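Local structure of glutamine amidotransferase subunit pdxT (Thermus thermophilus, 2YWD) at residues 78-83 with 167-172; 118-123 with 132-137. The protein probably hydrolyses glutamine to glutamate and ammonia as the glutaminase subunit of pyridoxal 5'-phosphate synthase, passing the ammonia to the synthase subunit PdxS. One frame throughout, in Å; residues are numbered along the deposited sequence.

Contact 1 lies in the core, its centre about 3 Å from that of the chain. Contact 2 lies farther out, its centre about 15 Å from that of the chain, and is partly buried. Each is built on paired strands, but strands 78-80 and 167-169 run parallel in the central sheet, while 118-123 and 132-136 are the antiparallel arms of a hairpin. Contact 1 holds a predicted catalytic cysteine and histidine. In contact 2 one face carries two phenylalanine rings, near parallel but slid apart, and Glu121; the other mixes acids and a histidine with Val134 and Ile136. The contacts touch: His172 N probably hydrogen-bonds to Val134 O, and the Ile136 side chain nears that of His172.

Contact 1. Residues 78-83 with 167-172; sequences FGTCAG and LASSFH
Gly79 N gives its hydrogen to Leu167 O (2.9 Å), Ser169 N to Gly79 O and Cys81 N to Ser169 O, which joins the two parallel strands. The last bond is nearly straight, at 169°, and carries the pairing just past the strand end.

Apolar contact lies on the face of Phe78, Thr80, Leu167 and Ser169. Leu167 CD2 sits over one face of the Phe78 ring, 3.8 Å from its centroid. Thr80 CG2 lies over the opposite face. Helix 180-189 packs against Phe78 and Leu167.

Two hydroxyls share this face. Ser169 OG lies against Thr80 CG2 (3.5 Å) and donates to Phe171 O (2.9 Å), bracing the turn toward His172. Thr80 OG1 hydrogen-bonds to His17.

At the site, Cys81 SG is anti to the backbone N (chi1 -180°) and lies 3.7 Å from His172 NE2. Cys81 CB also touches His172 CE1 (3.4 Å). The other ring nitrogen, His172 ND1, hydrogen-bonds to Glu174. Cys81 has a positive phi of 61° and stands right before helix 82-87. This strained strand-to-helix turn fits the nucleophile elbow of class I glutamine amidotransferases, with Cys81, His172 and Glu174 as the predicted catalytic triad.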
loop_
_atom_site.group_PDB
_atom_site.type_symbol
_atom_site.label_atom_id
_atom_site.label_comp_id
_atom_site.label_asym_id
_atom_site.label_seq_id
_atom_site.Cartn_x
_atom_site.Cartn_y
_atom_site.Cartn_z
ATOM N N PHE A 78 -0.661 -4.579 -1.365
ATOM C CA PHE A 78 -0.634 -3.839 -0.111
ATOM C C PHE A 78 0.151 -2.568 -0.418
ATOM O O PHE A 78 1.351 -2.623 -0.684
ATOM C CB PHE A 78 0.076 -4.645 0.990
ATOM C CG PHE A 78 0.081 -3.969 2.351
ATOM C CD1 PHE A 78 -0.749 -2.882 2.619
ATOM C CD2 PHE A 78 0.903 -4.447 3.373
ATOM C CE1 PHE A 78 -0.761 -2.282 3.882
ATOM C CE2 PHE A 78 0.898 -3.858 4.639
ATOM C CZ PHE A 78 0.065 -2.774 4.896
ATOM N N GLY A 79 -0.540 -1.432 -0.414
ATOM C CA GLY A 79 0.116 -0.169 -0.686
ATOM C C GLY A 79 0.195 0.664 0.577
ATOM O O GLY A 79 -0.796 0.811 1.288
ATOM N N THR A 80 1.375 1.203 0.857
ATOM C CA THR A 80 1.587 2.022 2.042
ATOM C C THR A 80 2.059 3.409 1.623
ATOM O O THR A 80 3.061 3.535 0.924
ATOM C CB THR A 80 2.657 1.397 2.971
ATOM O OG1 THR A 80 3.909 1.288 2.270
ATOM C CG2 THR A 80 2.223 0.015 3.409
ATOM N N CYS A 81 1.335 4.439 2.054
ATOM C CA CYS A 81 1.696 5.818 1.726
ATOM C C CYS A 81 1.654 5.980 0.204
ATOM O O CYS A 81 0.575 5.975 -0.387
ATOM C CB CYS A 81 3.095 6.129 2.285
ATOM S SG CYS A 81 3.733 7.816 1.984
ATOM N N ALA A 82 2.816 6.112 -0.429
ATOM C CA ALA A 82 2.877 6.249 -1.886
ATOM C C ALA A 82 2.121 5.095 -2.541
ATOM O O ALA A 82 1.451 5.272 -3.556
ATOM C CB ALA A 82 4.329 6.241 -2.348
ATOM N N GLY A 83 2.250 3.907 -1.954
ATOM C CA GLY A 83 1.568 2.739 -2.483
ATOM C C GLY A 83 0.054 2.862 -2.416
ATOM O O GLY A 83 -0.648 2.366 -3.301
ATOM N N LEU A 167 -5.095 -4.041 -0.144
ATOM C CA LEU A 167 -5.000 -3.423 1.169
ATOM C C LEU A 167 -4.219 -2.122 1.033
ATOM O O LEU A 167 -3.244 -2.062 0.282
ATOM C CB LEU A 167 -4.269 -4.372 2.121
ATOM C CG LEU A 167 -4.159 -3.979 3.592
ATOM C CD1 LEU A 167 -5.547 -3.958 4.220
ATOM C CD2 LEU A 167 -3.264 -4.982 4.313
ATOM N N ALA A 168 -4.637 -1.084 1.755
ATOM C CA ALA A 168 -3.945 0.200 1.677
ATOM C C ALA A 168 -3.928 0.940 3.008
ATOM O O ALA A 168 -4.922 0.956 3.729
ATOM C CB ALA A 168 -4.587 1.072 0.605
ATOM N N SER A 169 -2.792 1.555 3.325
ATOM C CA SER A 169 -2.654 2.313 4.567
ATOM C C SER A 169 -2.014 3.671 4.298
ATOM O O SER A 169 -1.209 3.816 3.379
ATOM C CB SER A 169 -1.793 1.544 5.578
ATOM O OG SER A 169 -0.461 1.393 5.116
ATOM N N SER A 170 -2.375 4.672 5.094
ATOM C CA SER A 170 -1.781 5.989 4.917
ATOM C C SER A 170 -0.560 6.096 5.831
ATOM O O SER A 170 0.205 7.064 5.752
ATOM C CB SER A 170 -2.793 7.091 5.241
ATOM O OG SER A 170 -3.420 6.861 6.486
ATOM N N PHE A 171 -0.382 5.085 6.686
ATOM C CA PHE A 171 0.746 5.027 7.616
ATOM C C PHE A 171 1.765 3.959 7.204
ATOM O O PHE A 171 1.513 3.164 6.300
ATOM C CB PHE A 171 0.251 4.767 9.044
ATOM C CG PHE A 171 -0.549 3.505 9.194
ATOM C CD1 PHE A 171 0.074 2.304 9.510
ATOM C CD2 PHE A 171 -1.933 3.522 9.027
ATOM C CE1 PHE A 171 -0.665 1.133 9.657
ATOM C CE2 PHE A 171 -2.686 2.358 9.174
ATOM C CZ PHE A 171 -2.050 1.160 9.490
ATOM N N HIS A 172 2.909 3.943 7.885
ATOM C CA HIS A 172 4.001 3.024 7.570
ATOM C C HIS A 172 4.205 1.883 8.562
ATOM O O HIS A 172 4.961 2.019 9.528
ATOM C CB HIS A 172 5.310 3.811 7.476
ATOM C CG HIS A 172 5.320 4.857 6.409
ATOM N ND1 HIS A 172 5.754 4.606 5.126
ATOM C CD2 HIS A 172 4.957 6.161 6.435
ATOM C CE1 HIS A 172 5.663 5.713 4.408
ATOM N NE2 HIS A 172 5.182 6.672 5.180
#

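Contact 2. Residues 118-123 with 132-137; sequences SFEEDL and HGVFIR
Phe135 meets Phe119 from its first side-chain atom onward. Phe135 CB sits over one face of the Phe119 ring, 3.5 Å from the centroid, and is also near Phe119 O. Phe135 CG lies 3.3 Å from Phe119 CE1. On one side of the ring, CD1 faces Phe119 CZ. On the other, CD2 faces Phe119 CE1, and CE2 goes on to touch Glu121 CB. The tip, Phe135 CZ, reaches Leu123 CD1 at 4.1 Å. The two ring planes are only 11° apart but slid, with little overlap. Phe119 CG stands between the backbone N and the carbonyl carbon (chi1 60°), which swings its ring across the neighbouring strand and over Phe135 CB. An alanine in place of Phe119 would remove the ring and would probably leave Phe135 CB and CG without their cover, opening a gap toward Phe112 and Leu154.

The strands form an antiparallel beta hairpin. Phe119 and Phe135 are a hydrogen-bonded pair, as are Glu121 and Gly133, with two N-H...O bonds in each. Gly133 N to Glu121 O is short, at 2.7 Å. Leu123 CD1 packs against Gly133 CA (3.9 Å). Ile136 ends the second strand and Arg137 follows it; both are predicted to bind glutamine.

On the face of Glu120, Asp122 and His132, which also carries Val134 and Ile136, His132 ND1 donates to Asp122 OD1 in a weak bond of 3.4 Å, with the oxygen at the edge of the imidazole in its plane. His132 CE1 packs on Glu120 CB. Glu120 bends at chi2 (78°), bringing OE2 to a water that also lies 3.1 Å from Phe135 O.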
loop_
_atom_site.group_PDB
_atom_site.type_symbol
_atom_site.label_atom_id
_atom_site.label_comp_id
_atom_site.label_asym_id
_atom_site.label_seq_id
_atom_site.Cartn_x
_atom_site.Cartn_y
_atom_site.Cartn_z
ATOM N N SER A 118 4.892 15.021 10.308
ATOM C CA SER A 118 5.158 13.677 10.809
ATOM C C SER A 118 4.588 13.499 12.214
ATOM O O SER A 118 4.778 14.354 13.082
ATOM C CB SER A 118 6.662 13.410 10.837
ATOM O OG SER A 118 7.309 14.282 11.746
ATOM N N PHE A 119 3.883 12.391 12.433
ATOM C CA PHE A 119 3.309 12.103 13.743
ATOM C C PHE A 119 3.056 10.608 13.906
ATOM O O PHE A 119 3.081 9.857 12.933
ATOM C CB PHE A 119 2.008 12.891 13.947
ATOM C CG PHE A 119 0.945 12.593 12.933
ATOM C CD1 PHE A 119 0.013 11.584 13.157
ATOM C CD2 PHE A 119 0.879 13.319 11.747
ATOM C CE1 PHE A 119 -0.974 11.301 12.213
ATOM C CE2 PHE A 119 -0.104 13.044 10.793
ATOM C CZ PHE A 119 -1.033 12.032 11.027
ATOM N N GLU A 120 2.832 10.177 15.142
ATOM C CA GLU A 120 2.576 8.768 15.408
ATOM C C GLU A 120 1.331 8.612 16.273
ATOM O O GLU A 120 1.094 9.411 17.179
ATOM C CB GLU A 120 3.780 8.129 16.106
ATOM C CG GLU A 120 5.105 8.312 15.368
ATOM C CD GLU A 120 5.698 9.698 15.559
ATOM O OE1 GLU A 120 5.882 10.103 16.726
ATOM O OE2 GLU A 120 5.984 10.383 14.550
ATOM N N GLU A 121 0.547 7.576 15.992
ATOM C CA GLU A 121 -0.686 7.328 16.727
ATOM C C GLU A 121 -0.935 5.841 16.929
ATOM O O GLU A 121 -0.691 5.037 16.028
ATOM C CB GLU A 121 -1.887 7.893 15.958
ATOM C CG GLU A 121 -1.920 9.395 15.784
ATOM C CD GLU A 121 -2.148 10.128 17.091
ATOM O OE1 GLU A 121 -2.753 9.529 18.007
ATOM O OE2 GLU A 121 -1.740 11.305 17.194
ATOM N N ASP A 122 -1.432 5.469 18.103
ATOM C CA ASP A 122 -1.759 4.069 18.336
ATOM C C ASP A 122 -3.113 3.856 17.680
ATOM O O ASP A 122 -4.049 4.617 17.919
ATOM C CB ASP A 122 -1.822 3.764 19.828
ATOM C CG ASP A 122 -0.447 3.693 20.451
ATOM O OD1 ASP A 122 0.400 2.934 19.921
ATOM O OD2 ASP A 122 -0.210 4.391 21.459
ATOM N N LEU A 123 -3.215 2.832 16.842
ATOM C CA LEU A 123 -4.455 2.568 16.127
ATOM C C LEU A 123 -5.090 1.227 16.474
ATOM O O LEU A 123 -4.403 0.269 16.825
ATOM C CB LEU A 123 -4.199 2.609 14.618
ATOM C CG LEU A 123 -3.376 3.775 14.062
ATOM C CD1 LEU A 123 -2.953 3.456 12.639
ATOM C CD2 LEU A 123 -4.184 5.063 14.115
ATOM N N HIS A 132 0.842 0.365 16.226
ATOM C CA HIS A 132 1.474 1.682 16.242
ATOM C C HIS A 132 1.565 2.268 14.836
ATOM O O HIS A 132 2.301 1.758 13.990
ATOM C CB HIS A 132 2.876 1.584 16.849
ATOM C CG HIS A 132 3.531 2.912 17.067
ATOM N ND1 HIS A 132 3.023 3.859 17.930
ATOM C CD2 HIS A 132 4.647 3.456 16.526
ATOM C CE1 HIS A 132 3.798 4.929 17.911
ATOM N NE2 HIS A 132 4.790 4.710 17.068
ATOM N N GLY A 133 0.825 3.348 14.599
ATOM C CA GLY A 133 0.821 3.980 13.290
ATOM C C GLY A 133 1.809 5.122 13.130
ATOM O O GLY A 133 1.769 6.101 13.875
ATOM N N VAL A 134 2.697 4.991 12.148
ATOM C CA VAL A 134 3.701 6.008 11.860
ATOM C C VAL A 134 3.285 6.759 10.599
ATOM O O VAL A 134 3.209 6.177 9.515
ATOM C CB VAL A 134 5.094 5.368 11.653
ATOM C CG1 VAL A 134 6.115 6.442 11.271
ATOM C CG2 VAL A 134 5.535 4.658 12.940
ATOM N N PHE A 135 3.012 8.052 10.758
ATOM C CA PHE A 135 2.571 8.912 9.661
ATOM C C PHE A 135 3.631 9.951 9.259
ATOM O O PHE A 135 4.171 10.662 10.108
ATOM C CB PHE A 135 1.285 9.647 10.067
ATOM C CG PHE A 135 0.116 8.739 10.363
ATOM C CD1 PHE A 135 -0.897 8.556 9.423
ATOM C CD2 PHE A 135 0.011 8.094 11.596
ATOM C CE1 PHE A 135 -2.002 7.748 9.707
ATOM C CE2 PHE A 135 -1.089 7.282 11.891
ATOM C CZ PHE A 135 -2.099 7.110 10.943
ATOM N N ILE A 136 3.916 10.034 7.962
ATOM C CA ILE A 136 4.892 10.993 7.434
ATOM C C ILE A 136 4.326 11.619 6.155
ATOM O O ILE A 136 4.202 10.942 5.136
ATOM C CB ILE A 136 6.235 10.289 7.123
ATOM C CG1 ILE A 136 6.820 9.710 8.419
ATOM C CG2 ILE A 136 7.209 11.270 6.488
ATOM C CD1 ILE A 136 8.078 8.879 8.221
ATOM N N ARG A 137 3.985 12.906 6.209
ATOM C CA ARG A 137 3.396 13.599 5.056
ATOM C C ARG A 137 2.241 12.735 4.550
ATOM O O ARG A 137 1.976 12.653 3.353
ATOM C CB ARG A 137 4.434 13.778 3.942
ATOM C CG ARG A 137 5.576 14.727 4.284
ATOM C CD ARG A 137 6.415 15.035 3.051
ATOM N NE ARG A 137 6.946 13.817 2.449
ATOM C CZ ARG A 137 8.011 13.159 2.898
ATOM N NH1 ARG A 137 8.678 13.607 3.955
ATOM N NH2 ARG A 137 8.399 12.043 2.298
HETATM O O HOH W 1 6.313 9.768 12.123
#